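Local coordinates for protein telomerase reverse transcriptase (Candida tropicalis MYA-3404, PDB 6ZD1) that probably acts as the catalytic subunit of telomerase, extending chromosome ends by copying a template within the enzyme's RNA component into simple DNA repeats, at residues Asn121-Leu126 with Thr656-Ala661; Ser570-Pro575 with Cys594-Glu599; Asn615-Leu620 with Lys678-Lys683. All blocks are in the same frame, centred on the assembly; numbering follows the deposited sequence.

Contact 1: residues Asn121-Leu126 with Thr656-Ala661; sequences NERLHL and TIEKFA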
ATOM      1  N   ASN A 121       5.712  -2.157  13.100  1.00 77.92           N
ATOM      2  CA  ASN A 121       4.932  -1.011  12.660  1.00 80.96           C
ATOM      3  C   ASN A 121       3.449  -1.317  12.505  1.00 82.08           C
ATOM      4  O   ASN A 121       2.678  -0.412  12.163  1.00 96.30           O
ATOM      5  CB  ASN A 121       5.485  -0.469  11.333  1.00 77.54           C
ATOM      6  CG  ASN A 121       5.075   0.967  11.072  1.00 99.30           C
ATOM      7  OD1 ASN A 121       4.845   1.739  12.004  1.00109.81           O
ATOM      8  ND2 ASN A 121       4.977   1.332   9.799  1.00 94.81           N
ATOM      9  N   GLU A 122       3.025  -2.550  12.748  1.00 64.99           N
ATOM     10  CA  GLU A 122       1.622  -2.925  12.679  1.00 72.59           C
ATOM     11  C   GLU A 122       1.002  -2.952  14.072  1.00 73.20           C
ATOM     12  O   GLU A 122       1.699  -2.984  15.090  1.00 66.84           O
ATOM     13  CB  GLU A 122       1.454  -4.286  11.998  1.00 70.81           C
ATOM     14  CG  GLU A 122       1.410  -4.220  10.476  1.00 88.18           C
ATOM     15  CD  GLU A 122       0.075  -3.716   9.944  1.00 98.53           C
ATOM     16  OE1 GLU A 122      -0.089  -3.669   8.706  1.00111.45           O
ATOM     17  OE2 GLU A 122      -0.809  -3.372  10.757  1.00 97.86           O
ATOM     18  N   ARG A 123      -0.329  -2.931  14.103  1.00 75.25           N
ATOM     19  CA  ARG A 123      -1.051  -2.855  15.366  1.00 75.56           C
ATOM     20  C   ARG A 123      -0.868  -4.133  16.177  1.00 77.80           C
ATOM     21  O   ARG A 123      -0.964  -5.244  15.650  1.00 78.33           O
ATOM     22  CB  ARG A 123      -2.537  -2.605  15.112  1.00 83.95           C
ATOM     23  CG  ARG A 123      -3.313  -2.181  16.350  1.00 92.76           C
ATOM     24  CD  ARG A 123      -4.763  -1.859  16.022  1.00101.07           C
ATOM     25  NE  ARG A 123      -5.312  -0.868  16.942  1.00112.29           N
ATOM     26  CZ  ARG A 123      -5.235   0.446  16.750  1.00112.01           C
ATOM     27  NH1 ARG A 123      -4.633   0.922  15.668  1.00108.11           N
ATOM     28  NH2 ARG A 123      -5.757   1.282  17.636  1.00116.44           N
ATOM     29  N   LEU A 124      -0.624  -3.967  17.474  1.00 76.40           N
ATOM     30  CA  LEU A 124      -0.454  -5.095  18.376  1.00 64.52           C
ATOM     31  C   LEU A 124      -1.814  -5.569  18.869  1.00 73.90           C
ATOM     32  O   LEU A 124      -2.685  -4.758  19.199  1.00 78.58           O
ATOM     33  CB  LEU A 124       0.428  -4.709  19.564  1.00 68.09           C
ATOM     34  CG  LEU A 124       0.998  -5.893  20.343  1.00 73.98           C
ATOM     35  CD1 LEU A 124       2.113  -6.542  19.542  1.00 74.92           C
ATOM     36  CD2 LEU A 124       1.483  -5.474  21.722  1.00 72.59           C
ATOM     37  N   HIS A 125      -1.993  -6.887  18.923  1.00 72.84           N
ATOM     38  CA  HIS A 125      -3.251  -7.489  19.355  1.00 77.16           C
ATOM     39  C   HIS A 125      -2.997  -8.268  20.637  1.00 81.26           C
ATOM     40  O   HIS A 125      -2.467  -9.383  20.596  1.00 71.70           O
ATOM     41  CB  HIS A 125      -3.830  -8.385  18.262  1.00 68.20           C
ATOM     42  CG  HIS A 125      -4.144  -7.656  16.993  1.00 74.65           C
ATOM     43  ND1 HIS A 125      -5.369  -7.071  16.755  1.00 77.28           N
ATOM     44  CD2 HIS A 125      -3.390  -7.409  15.896  1.00 67.70           C
ATOM     45  CE1 HIS A 125      -5.357  -6.496  15.566  1.00 71.44           C
ATOM     46  NE2 HIS A 125      -4.167  -6.685  15.024  1.00 59.91           N
ATOM     47  N   LEU A 126      -3.419  -7.700  21.768  1.00 90.17           N
ATOM     48  CA  LEU A 126      -3.058  -8.256  23.066  1.00 84.34           C
ATOM     49  C   LEU A 126      -3.641  -9.645  23.291  1.00 85.16           C
ATOM     50  O   LEU A 126      -3.120 -10.393  24.125  1.00 97.53           O
ATOM     51  CB  LEU A 126      -3.503  -7.304  24.180  1.00 86.48           C
ATOM     52  CG  LEU A 126      -2.849  -5.917  24.164  1.00 89.05           C
ATOM     53  CD1 LEU A 126      -3.584  -4.937  25.070  1.00 91.95           C
ATOM     54  CD2 LEU A 126      -1.379  -6.004  24.557  1.00 80.64           C
ATOM     55  N   THR A 656      -7.697  -3.958   7.767  1.00 50.62           N
ATOM     56  CA  THR A 656      -7.694  -3.538   6.371  1.00 52.39           C
ATOM     57  C   THR A 656      -8.232  -2.121   6.230  1.00 53.56           C
ATOM     58  O   THR A 656      -7.609  -1.270   5.586  1.00 53.11           O
ATOM     59  CB  THR A 656      -8.524  -4.514   5.534  1.00 63.84           C
ATOM     60  OG1 THR A 656      -8.001  -5.841   5.678  1.00 51.09           O
ATOM     61  CG2 THR A 656      -8.506  -4.116   4.061  1.00 56.95           C
ATOM     62  N   ILE A 657      -9.370  -1.835   6.866  1.00 55.38           N
ATOM     63  CA  ILE A 657      -9.960  -0.507   6.751  1.00 53.37           C
ATOM     64  C   ILE A 657      -9.046   0.534   7.380  1.00 60.04           C
ATOM     65  O   ILE A 657      -8.840   1.618   6.820  1.00 49.95           O
ATOM     66  CB  ILE A 657     -11.366  -0.487   7.375  1.00 62.85           C
ATOM     67  CG1 ILE A 657     -12.298  -1.440   6.624  1.00 59.15           C
ATOM     68  CG2 ILE A 657     -11.942   0.916   7.333  1.00 52.00           C
ATOM     69  CD1 ILE A 657     -12.485  -1.077   5.166  1.00 55.45           C
ATOM     70  N   GLU A 658      -8.455   0.208   8.533  1.00 57.12           N
ATOM     71  CA  GLU A 658      -7.577   1.151   9.218  1.00 55.58           C
ATOM     72  C   GLU A 658      -6.337   1.450   8.386  1.00 64.19           C
ATOM     73  O   GLU A 658      -5.964   2.617   8.208  1.00 64.88           O
ATOM     74  CB  GLU A 658      -7.185   0.586  10.586  1.00 58.88           C
ATOM     75  CG  GLU A 658      -6.900   1.613  11.675  1.00 68.55           C
ATOM     76  CD  GLU A 658      -5.448   2.058  11.710  1.00 98.14           C
ATOM     77  OE1 GLU A 658      -5.121   2.966  12.507  1.00105.50           O
ATOM     78  OE2 GLU A 658      -4.634   1.501  10.945  1.00 96.80           O
ATOM     79  N   LYS A 659      -5.700   0.414   7.837  1.00 54.88           N
ATOM     80  CA  LYS A 659      -4.498   0.650   7.046  1.00 62.06           C
ATOM     81  C   LYS A 659      -4.820   1.361   5.737  1.00 67.84           C
ATOM     82  O   LYS A 659      -4.010   2.160   5.257  1.00 67.66           O
ATOM     83  CB  LYS A 659      -3.769  -0.670   6.784  1.00 63.90           C
ATOM     84  CG  LYS A 659      -2.347  -0.495   6.278  1.00 67.49           C
ATOM     85  CD  LYS A 659      -1.548  -1.785   6.381  1.00 68.87           C
ATOM     86  CE  LYS A 659      -0.119  -1.571   5.908  1.00 74.00           C
ATOM     87  NZ  LYS A 659       0.740  -2.767   6.130  1.00 85.20           N
ATOM     88  N   PHE A 660      -6.002   1.113   5.163  1.00 58.88           N
ATOM     89  CA  PHE A 660      -6.397   1.829   3.952  1.00 55.80           C
ATOM     90  C   PHE A 660      -6.592   3.315   4.228  1.00 70.54           C
ATOM     91  O   PHE A 660      -6.189   4.161   3.420  1.00 73.19           O
ATOM     92  CB  PHE A 660      -7.680   1.234   3.369  1.00 51.35           C
ATOM     93  CG  PHE A 660      -8.230   2.007   2.202  1.00 53.25           C
ATOM     94  CD1 PHE A 660      -9.207   2.976   2.387  1.00 63.12           C
ATOM     95  CD2 PHE A 660      -7.765   1.772   0.918  1.00 69.27           C
ATOM     96  CE1 PHE A 660      -9.709   3.693   1.309  1.00 65.86           C
ATOM     97  CE2 PHE A 660      -8.265   2.483  -0.164  1.00 64.01           C
ATOM     98  CZ  PHE A 660      -9.237   3.445   0.033  1.00 57.89           C
ATOM     99  N   ALA A 661      -7.233   3.653   5.348  1.00 62.83           N
ATOM    100  CA  ALA A 661      -7.388   5.056   5.715  1.00 65.68           C
ATOM    101  C   ALA A 661      -6.049   5.676   6.095  1.00 76.99           C
ATOM    102  O   ALA A 661      -5.795   6.850   5.801  1.00 86.95           O
ATOM    103  CB  ALA A 661      -8.393   5.192   6.856  1.00 66.37           C
TER

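Contact 2: residues Ser570-Pro575 with Cys594-Glu599; sequences SQFSRP and CSNLSE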
ATOM      1  N   SER A 570       2.314 -16.501  -6.641  1.00114.72           N
ATOM      2  CA  SER A 570       3.538 -16.735  -5.883  1.00112.93           C
ATOM      3  C   SER A 570       4.016 -15.503  -5.127  1.00113.77           C
ATOM      4  O   SER A 570       4.924 -15.625  -4.297  1.00113.49           O
ATOM      5  CB  SER A 570       4.657 -17.222  -6.810  1.00101.03           C
ATOM      6  OG  SER A 570       4.318 -18.453  -7.422  1.00 93.21           O
ATOM      7  N   GLN A 571       3.441 -14.329  -5.403  1.00 93.44           N
ATOM      8  CA  GLN A 571       3.802 -13.132  -4.651  1.00102.81           C
ATOM      9  C   GLN A 571       3.521 -13.313  -3.163  1.00111.24           C
ATOM     10  O   GLN A 571       4.348 -12.952  -2.318  1.00115.82           O
ATOM     11  CB  GLN A 571       3.052 -11.922  -5.208  1.00 96.62           C
ATOM     12  CG  GLN A 571       1.641 -12.238  -5.671  1.00 86.80           C
ATOM     13  CD  GLN A 571       0.928 -11.023  -6.229  1.00102.87           C
ATOM     14  OE1 GLN A 571       1.382  -9.890  -6.060  1.00 91.84           O
ATOM     15  NE2 GLN A 571      -0.195 -11.253  -6.900  1.00108.93           N
ATOM     16  N   PHE A 572       2.361 -13.869  -2.824  1.00100.55           N
ATOM     17  CA  PHE A 572       2.007 -14.216  -1.453  1.00 91.38           C
ATOM     18  C   PHE A 572       2.033 -15.736  -1.352  1.00108.20           C
ATOM     19  O   PHE A 572       1.209 -16.418  -1.969  1.00108.59           O
ATOM     20  CB  PHE A 572       0.636 -13.659  -1.080  1.00 79.09           C
ATOM     21  CG  PHE A 572       0.311 -12.357  -1.749  1.00 77.08           C
ATOM     22  CD1 PHE A 572       0.979 -11.195  -1.395  1.00 85.63           C
ATOM     23  CD2 PHE A 572      -0.667 -12.293  -2.729  1.00 71.44           C
ATOM     24  CE1 PHE A 572       0.683  -9.993  -2.009  1.00 90.93           C
ATOM     25  CE2 PHE A 572      -0.971 -11.095  -3.346  1.00 67.02           C
ATOM     26  CZ  PHE A 572      -0.293  -9.941  -2.986  1.00 90.49           C
ATOM     27  N   SER A 573       2.971 -16.267  -0.574  1.00100.17           N
ATOM     28  CA  SER A 573       3.237 -17.697  -0.603  1.00108.25           C
ATOM     29  C   SER A 573       2.371 -18.427   0.425  1.00114.12           C
ATOM     30  O   SER A 573       1.472 -17.850   1.042  1.00114.20           O
ATOM     31  CB  SER A 573       4.723 -17.959  -0.375  1.00111.61           C
ATOM     32  OG  SER A 573       5.018 -19.339  -0.526  1.00130.13           O
ATOM     33  N   ARG A 574       2.656 -19.721   0.610  1.00 98.03           N
ATOM     34  CA  ARG A 574       1.933 -20.679   1.443  1.00119.17           C
ATOM     35  C   ARG A 574       1.542 -20.090   2.795  1.00122.42           C
ATOM     36  O   ARG A 574       2.402 -19.590   3.533  1.00124.05           O
ATOM     37  CB  ARG A 574       2.781 -21.942   1.636  1.00 98.88           C
ATOM     38  CG  ARG A 574       2.215 -22.962   2.617  1.00 94.00           C
ATOM     39  CD  ARG A 574       3.120 -24.188   2.710  1.00104.93           C
ATOM     40  NE  ARG A 574       2.798 -25.042   3.853  1.00102.12           N
ATOM     41  CZ  ARG A 574       3.404 -26.197   4.121  1.00123.14           C
ATOM     42  NH1 ARG A 574       4.366 -26.648   3.325  1.00118.68           N
ATOM     43  NH2 ARG A 574       3.047 -26.906   5.185  1.00107.71           N
ATOM     44  N   PRO A 575       0.250 -20.104   3.142  1.00110.28           N
ATOM     45  CA  PRO A 575      -0.171 -19.622   4.467  1.00 94.19           C
ATOM     46  C   PRO A 575       0.136 -20.580   5.615  1.00107.37           C
ATOM     47  O   PRO A 575      -0.165 -20.239   6.764  1.00120.10           O
ATOM     48  CB  PRO A 575      -1.689 -19.430   4.301  1.00 92.92           C
ATOM     49  CG  PRO A 575      -1.927 -19.402   2.814  1.00101.58           C
ATOM     50  CD  PRO A 575      -0.894 -20.311   2.240  1.00110.95           C
ATOM     51  N   CYS A 594      -1.470  -9.611   7.673  1.00 55.18           N
ATOM     52  CA  CYS A 594      -0.770  -8.340   7.839  1.00 59.89           C
ATOM     53  C   CYS A 594       0.575  -8.342   7.134  1.00 61.92           C
ATOM     54  O   CYS A 594       1.028  -7.293   6.667  1.00 58.40           O
ATOM     55  CB  CYS A 594      -0.583  -8.017   9.320  1.00 60.15           C
ATOM     56  SG  CYS A 594      -2.125  -7.794  10.213  1.00 66.06           S
ATOM     57  N   SER A 595       1.227  -9.504   7.043  1.00 71.07           N
ATOM     58  CA  SER A 595       2.532  -9.552   6.395  1.00 63.68           C
ATOM     59  C   SER A 595       2.424  -9.284   4.900  1.00 69.85           C
ATOM     60  O   SER A 595       3.361  -8.746   4.302  1.00 73.67           O
ATOM     61  CB  SER A 595       3.194 -10.908   6.641  1.00 66.67           C
ATOM     62  OG  SER A 595       4.458 -10.981   6.000  1.00 98.04           O
ATOM     63  N   ASN A 596       1.294  -9.633   4.284  1.00 62.13           N
ATOM     64  CA  ASN A 596       1.120  -9.433   2.854  1.00 59.71           C
ATOM     65  C   ASN A 596       0.288  -8.205   2.517  1.00 58.08           C
ATOM     66  O   ASN A 596       0.182  -7.859   1.338  1.00 73.02           O
ATOM     67  CB  ASN A 596       0.475 -10.674   2.222  1.00 57.30           C
ATOM     68  CG  ASN A 596       1.369 -11.893   2.299  1.00 64.06           C
ATOM     69  OD1 ASN A 596       2.211 -12.117   1.430  1.00 79.49           O
ATOM     70  ND2 ASN A 596       1.198 -12.683   3.350  1.00 69.47           N
ATOM     71  N   LEU A 597      -0.283  -7.529   3.514  1.00 57.62           N
ATOM     72  CA  LEU A 597      -1.129  -6.361   3.271  1.00 58.34           C
ATOM     73  C   LEU A 597      -0.254  -5.112   3.311  1.00 66.06           C
ATOM     74  O   LEU A 597      -0.234  -4.354   4.282  1.00 65.44           O
ATOM     75  CB  LEU A 597      -2.260  -6.294   4.287  1.00 59.54           C
ATOM     76  CG  LEU A 597      -3.298  -5.196   4.043  1.00 67.49           C
ATOM     77  CD1 LEU A 597      -4.178  -5.541   2.847  1.00 59.42           C
ATOM     78  CD2 LEU A 597      -4.133  -4.946   5.293  1.00 61.52           C
ATOM     79  N   SER A 598       0.479  -4.899   2.224  1.00 63.54           N
ATOM     80  CA  SER A 598       1.418  -3.795   2.146  1.00 68.90           C
ATOM     81  C   SER A 598       0.704  -2.482   1.834  1.00 71.48           C
ATOM     82  O   SER A 598      -0.414  -2.455   1.312  1.00 68.00           O
ATOM     83  CB  SER A 598       2.480  -4.081   1.092  1.00 86.16           C
ATOM     84  OG  SER A 598       3.105  -5.330   1.323  1.00 89.53           O
ATOM     85  N   GLU A 599       1.382  -1.376   2.154  1.00 63.13           N
ATOM     86  CA  GLU A 599       0.773  -0.058   2.005  1.00 73.83           C
ATOM     87  C   GLU A 599       0.519   0.300   0.545  1.00 73.69           C
ATOM     88  O   GLU A 599      -0.493   0.941   0.238  1.00 72.61           O
ATOM     89  CB  GLU A 599       1.663   1.009   2.649  1.00 72.29           C
ATOM     90  CG  GLU A 599       1.785   0.904   4.161  1.00 82.78           C
ATOM     91  CD  GLU A 599       2.708   1.958   4.755  1.00102.26           C
ATOM     92  OE1 GLU A 599       3.192   2.831   4.000  1.00 92.69           O
ATOM     93  OE2 GLU A 599       2.950   1.914   5.982  1.00 96.12           O
TER

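Contact 3: residues Asn615-Leu620 with Lys678-Lys683; sequences NVDAIL and KITITK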
ATOM      1  N   ASN A 615      -6.744  -6.589  -4.797  1.00 62.79           N
ATOM      2  CA  ASN A 615      -5.590  -6.960  -3.982  1.00 60.53           C
ATOM      3  C   ASN A 615      -6.030  -7.424  -2.603  1.00 54.71           C
ATOM      4  O   ASN A 615      -5.541  -8.437  -2.090  1.00 59.36           O
ATOM      5  CB  ASN A 615      -4.626  -5.783  -3.870  1.00 65.69           C
ATOM      6  CG  ASN A 615      -3.983  -5.445  -5.190  1.00 77.98           C
ATOM      7  OD1 ASN A 615      -3.500  -6.326  -5.905  1.00 85.05           O
ATOM      8  ND2 ASN A 615      -3.990  -4.165  -5.537  1.00 72.46           N
ATOM      9  N   VAL A 616      -6.939  -6.677  -1.978  1.00 56.40           N
ATOM     10  CA  VAL A 616      -7.536  -7.132  -0.730  1.00 53.55           C
ATOM     11  C   VAL A 616      -8.218  -8.478  -0.935  1.00 67.96           C
ATOM     12  O   VAL A 616      -8.062  -9.399  -0.124  1.00 71.42           O
ATOM     13  CB  VAL A 616      -8.508  -6.062  -0.200  1.00 60.76           C
ATOM     14  CG1 VAL A 616      -9.292  -6.589   0.987  1.00 58.33           C
ATOM     15  CG2 VAL A 616      -7.733  -4.801   0.171  1.00 60.14           C
ATOM     16  N   ASP A 617      -8.936  -8.636  -2.053  1.00 60.85           N
ATOM     17  CA  ASP A 617      -9.583  -9.912  -2.342  1.00 63.58           C
ATOM     18  C   ASP A 617      -8.557 -11.025  -2.514  1.00 67.39           C
ATOM     19  O   ASP A 617      -8.781 -12.159  -2.074  1.00 69.67           O
ATOM     20  CB  ASP A 617     -10.457  -9.790  -3.592  1.00 69.74           C
ATOM     21  CG  ASP A 617     -11.650  -8.872  -3.389  1.00 82.17           C
ATOM     22  OD1 ASP A 617     -11.851  -8.391  -2.249  1.00 74.43           O
ATOM     23  OD2 ASP A 617     -12.388  -8.630  -4.371  1.00 92.08           O
ATOM     24  N   ALA A 618      -7.417 -10.715  -3.134  1.00 53.53           N
ATOM     25  CA  ALA A 618      -6.394 -11.736  -3.340  1.00 51.26           C
ATOM     26  C   ALA A 618      -5.802 -12.204  -2.015  1.00 59.38           C
ATOM     27  O   ALA A 618      -5.611 -13.409  -1.809  1.00 56.14           O
ATOM     28  CB  ALA A 618      -5.296 -11.204  -4.260  1.00 54.21           C
ATOM     29  N   ILE A 619      -5.513 -11.271  -1.100  1.00 52.08           N
ATOM     30  CA  ILE A 619      -5.024 -11.675   0.217  1.00 61.08           C
ATOM     31  C   ILE A 619      -6.101 -12.448   0.965  1.00 55.66           C
ATOM     32  O   ILE A 619      -5.816 -13.455   1.624  1.00 60.56           O
ATOM     33  CB  ILE A 619      -4.551 -10.462   1.037  1.00 56.90           C
ATOM     34  CG1 ILE A 619      -3.604  -9.592   0.218  1.00 71.14           C
ATOM     35  CG2 ILE A 619      -3.834 -10.935   2.287  1.00 55.39           C
ATOM     36  CD1 ILE A 619      -2.328 -10.289  -0.148  1.00 82.09           C
ATOM     37  N   LEU A 620      -7.353 -11.989   0.878  1.00 49.33           N
ATOM     38  CA  LEU A 620      -8.444 -12.671   1.567  1.00 67.33           C
ATOM     39  C   LEU A 620      -8.594 -14.104   1.070  1.00 66.93           C
ATOM     40  O   LEU A 620      -8.651 -15.046   1.870  1.00 63.86           O
ATOM     41  CB  LEU A 620      -9.752 -11.895   1.385  1.00 52.37           C
ATOM     42  CG  LEU A 620      -9.937 -10.601   2.188  1.00 53.87           C
ATOM     43  CD1 LEU A 620     -11.229  -9.903   1.792  1.00 53.23           C
ATOM     44  CD2 LEU A 620      -9.917 -10.875   3.685  1.00 55.33           C
ATOM     45  N   LYS A 678     -17.270  -7.842   2.435  1.00 54.32           N
ATOM     46  CA  LYS A 678     -18.383  -8.707   2.811  1.00 65.18           C
ATOM     47  C   LYS A 678     -18.682  -9.716   1.712  1.00 58.40           C
ATOM     48  O   LYS A 678     -18.857 -10.910   1.979  1.00 56.02           O
ATOM     49  CB  LYS A 678     -19.626  -7.870   3.113  1.00 59.58           C
ATOM     50  CG  LYS A 678     -19.466  -6.906   4.272  1.00 59.70           C
ATOM     51  CD  LYS A 678     -20.730  -6.085   4.452  1.00 51.00           C
ATOM     52  CE  LYS A 678     -20.610  -5.125   5.617  1.00 53.92           C
ATOM     53  NZ  LYS A 678     -21.878  -4.358   5.783  1.00 62.21           N
ATOM     54  N   ILE A 679     -18.722  -9.255   0.461  1.00 59.12           N
ATOM     55  CA  ILE A 679     -19.019 -10.156  -0.648  1.00 63.09           C
ATOM     56  C   ILE A 679     -17.919 -11.200  -0.799  1.00 69.26           C
ATOM     57  O   ILE A 679     -18.196 -12.393  -0.973  1.00 67.34           O
ATOM     58  CB  ILE A 679     -19.220  -9.350  -1.940  1.00 72.24           C
ATOM     59  CG1 ILE A 679     -20.406  -8.398  -1.771  1.00 59.31           C
ATOM     60  CG2 ILE A 679     -19.424 -10.283  -3.126  1.00 50.56           C
ATOM     61  CD1 ILE A 679     -20.633  -7.479  -2.945  1.00 59.19           C
ATOM     62  N   THR A 680     -16.655 -10.773  -0.712  1.00 65.33           N
ATOM     63  CA  THR A 680     -15.547 -11.720  -0.822  1.00 67.02           C
ATOM     64  C   THR A 680     -15.566 -12.735   0.316  1.00 62.76           C
ATOM     65  O   THR A 680     -15.340 -13.932   0.096  1.00 64.29           O
ATOM     66  CB  THR A 680     -14.218 -10.971  -0.856  1.00 58.24           C
ATOM     67  OG1 THR A 680     -14.209 -10.076  -1.975  1.00 65.79           O
ATOM     68  CG2 THR A 680     -13.066 -11.948  -0.993  1.00 55.98           C
ATOM     69  N   ILE A 681     -15.838 -12.281   1.540  1.00 58.26           N
ATOM     70  CA  ILE A 681     -15.888 -13.198   2.673  1.00 49.28           C
ATOM     71  C   ILE A 681     -17.052 -14.170   2.519  1.00 59.15           C
ATOM     72  O   ILE A 681     -16.915 -15.371   2.782  1.00 51.90           O
ATOM     73  CB  ILE A 681     -15.967 -12.400   3.987  1.00 46.84           C
ATOM     74  CG1 ILE A 681     -14.659 -11.632   4.195  1.00 55.47           C
ATOM     75  CG2 ILE A 681     -16.272 -13.313   5.169  1.00 56.66           C
ATOM     76  CD1 ILE A 681     -14.585 -10.874   5.490  1.00 50.27           C
ATOM     77  N   THR A 682     -18.204 -13.671   2.061  1.00 58.55           N
ATOM     78  CA  THR A 682     -19.354 -14.535   1.812  1.00 57.20           C
ATOM     79  C   THR A 682     -19.017 -15.618   0.798  1.00 64.50           C
ATOM     80  O   THR A 682     -19.280 -16.805   1.026  1.00 67.20           O
ATOM     81  CB  THR A 682     -20.532 -13.700   1.308  1.00 56.51           C
ATOM     82  OG1 THR A 682     -20.813 -12.650   2.240  1.00 54.29           O
ATOM     83  CG2 THR A 682     -21.765 -14.568   1.131  1.00 46.53           C
ATOM     84  N   LYS A 683     -18.429 -15.223  -0.334  1.00 64.81           N
ATOM     85  CA  LYS A 683     -18.077 -16.190  -1.369  1.00 54.16           C
ATOM     86  C   LYS A 683     -17.041 -17.184  -0.858  1.00 59.36           C
ATOM     87  O   LYS A 683     -17.194 -18.400  -1.030  1.00 59.73           O
ATOM     88  CB  LYS A 683     -17.563 -15.452  -2.607  1.00 50.26           C
ATOM     89  CG  LYS A 683     -17.610 -16.253  -3.900  1.00 73.55           C
ATOM     90  CD  LYS A 683     -16.292 -16.966  -4.165  1.00 74.38           C
ATOM     91  CE  LYS A 683     -16.356 -17.766  -5.457  1.00 80.90           C
ATOM     92  NZ  LYS A 683     -17.462 -18.772  -5.427  1.00 68.89           N
TER

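Contact 1: residues Asn121-Leu126 with Thr656-Ala661
K659 and E122 make the main bond across this contact: the ammonium NZ of K659 meets E122 OE1 at 2.9 Å, a salt bridge with hydrogen-bond geometry in which the carboxylate oxygen is approached nearly end-on to its C-O bond. The pair ties a loop of the RNA-binding domain to helix 642-664 of the C-terminal helical region, the thumb of the telomerase fold. It is a link between regions more than 500 residues apart in sequence, consistent with the ring-shaped architecture of this family. K659 sends its chain straight out from the helix with CG anti to the backbone N (chi1 -166°), and the two side chains cross at about a right angle, bringing K659 CD within 3.3 Å of E122 OE1. NZ also donates to L597 O, its strongest polar partner, so the buried charge is held by a carboxylate and a backbone carbonyl together. E122 reaches the lysine by bending at chi2 (-76°); its other oxygen, OE2, takes a weak bond from R123 N at 3.4 Å, which may help steady the carboxylate's rotation. Next to it, from the neighbouring residue on each segment, a looser pair forms. R123 NH1 lies 3.8 Å from E658 OE1, a long salt bridge at the more exposed side of the contact, with guanidinium and carboxylate planes turned 60° apart. E658 has a firmer tie within its own helix, from OE2 to R662 NH1. The two acids keep their distance, 6.2 Å between E122 OE2 and E658 OE2, and each has a basic partner that probably offsets its charge. Around this polar pairing the packing is modest: E122 and H125 lean on T655, and R123 touches V386. On the lysine arm, K659 CE passes 3.5 Å from E122 OE1, one bond before the charged nitrogen.

Contact 2: residues Ser570-Pro575 with Cys594-Glu599
F572 and N596 bring their backbones to 6.5 Å, CA to CA, where the loop 570-575 passes the last turn of helix 582-596, whose chain then leaves through an inverse gamma turn centred on L597. The two side chains run antiparallel alongside one another. N596 OD1 comes in at the edge of the F572 ring, close to the ring plane, 3.2 Å from F572 CD1 and 3.3 Å from F572 CB, with amide and ring planes perpendicular. A carbonyl oxygen placed this way faces the slightly positive rim of C-H groups and keeps off the electron-rich face; no conventional hydrogen bond joins the two residues. The amide's other end is held by its own helix: ND2 donates to F592 O, which should fix which way OD1 points. All this lies in the same C-terminal thumb region, at the point where the chain arriving from strand 565-567 is laid against the helices that follow. F572 has CG beside its backbone N at an unusual chi1 of -33°, away from a staggered position, and the ring so placed packs against I619 and L622 of helix 609-637. Over one face of the ring sits Q571 CG, 3.6 Å above the plane of F572 and displaced to the ring's margin. N596 CB adds an aliphatic touch, 3.7 Å from F572 CD1.

Contact 3: residues Asn615-Leu620 with Lys678-Lys683
T680 OG1 is the polar atom at the centre: its hydrogen bond goes to C676 O, one turn back in its own helix. The D617 carboxylate lies beside it, and although T680 OG1 is 2.9 Å from D617 OD1, the geometry is not that of a hydrogen bond. The second oxygen, D617 OD2, is 3.3 Å from T680 OG1 but at a poor angle, and its firm partner is R613 NE, a salt bridge that should leave the carboxylate's charge balanced along its own helix. With CG beside the backbone N (chi1 -67°), D617 swings its acid across to the threonine. The methyl of T680 does the other half of the job. T680 CG2, anti to the backbone N, packs on L620 CD1 at 3.9 Å, so one short branched side chain sets its hydroxyl beside the acid and its methyl against the leucine. I681 adds some cover beside it. The CA atoms of D617 and T680 are 6.4 Å apart, a close approach, consistent with a small residue on one side. Here helix 609-637 meets helix 670-684 in the C-terminal helical bundle; L620 also reaches Y593 of helix 582-596 and I652 of helix 642-664, while I681 touches I653 and, on helix 692-699, L698.

In the fold
Contact 2 is the buried one; contacts 1 and 3 are only partly covered. Contacts 2 and 3 both lie among the C-terminal helices, whereas contact 1 brings in the RNA-binding domain. The chemistry follows: ion pairs between domains, a ring against an amide at a helix end, and a threonine set between acid and leucine where two helices meet. The three adjoin directly. K659 NZ of contact 1 lies 2.6 Å from L597 O of contact 2, a probable hydrogen bond, and I619 of helix 609-637 carries contact 3's segment up to F572, with I619 CD1 3.5 Å from F572 CZ. Between contacts 1 and 3, T656 packs on V616.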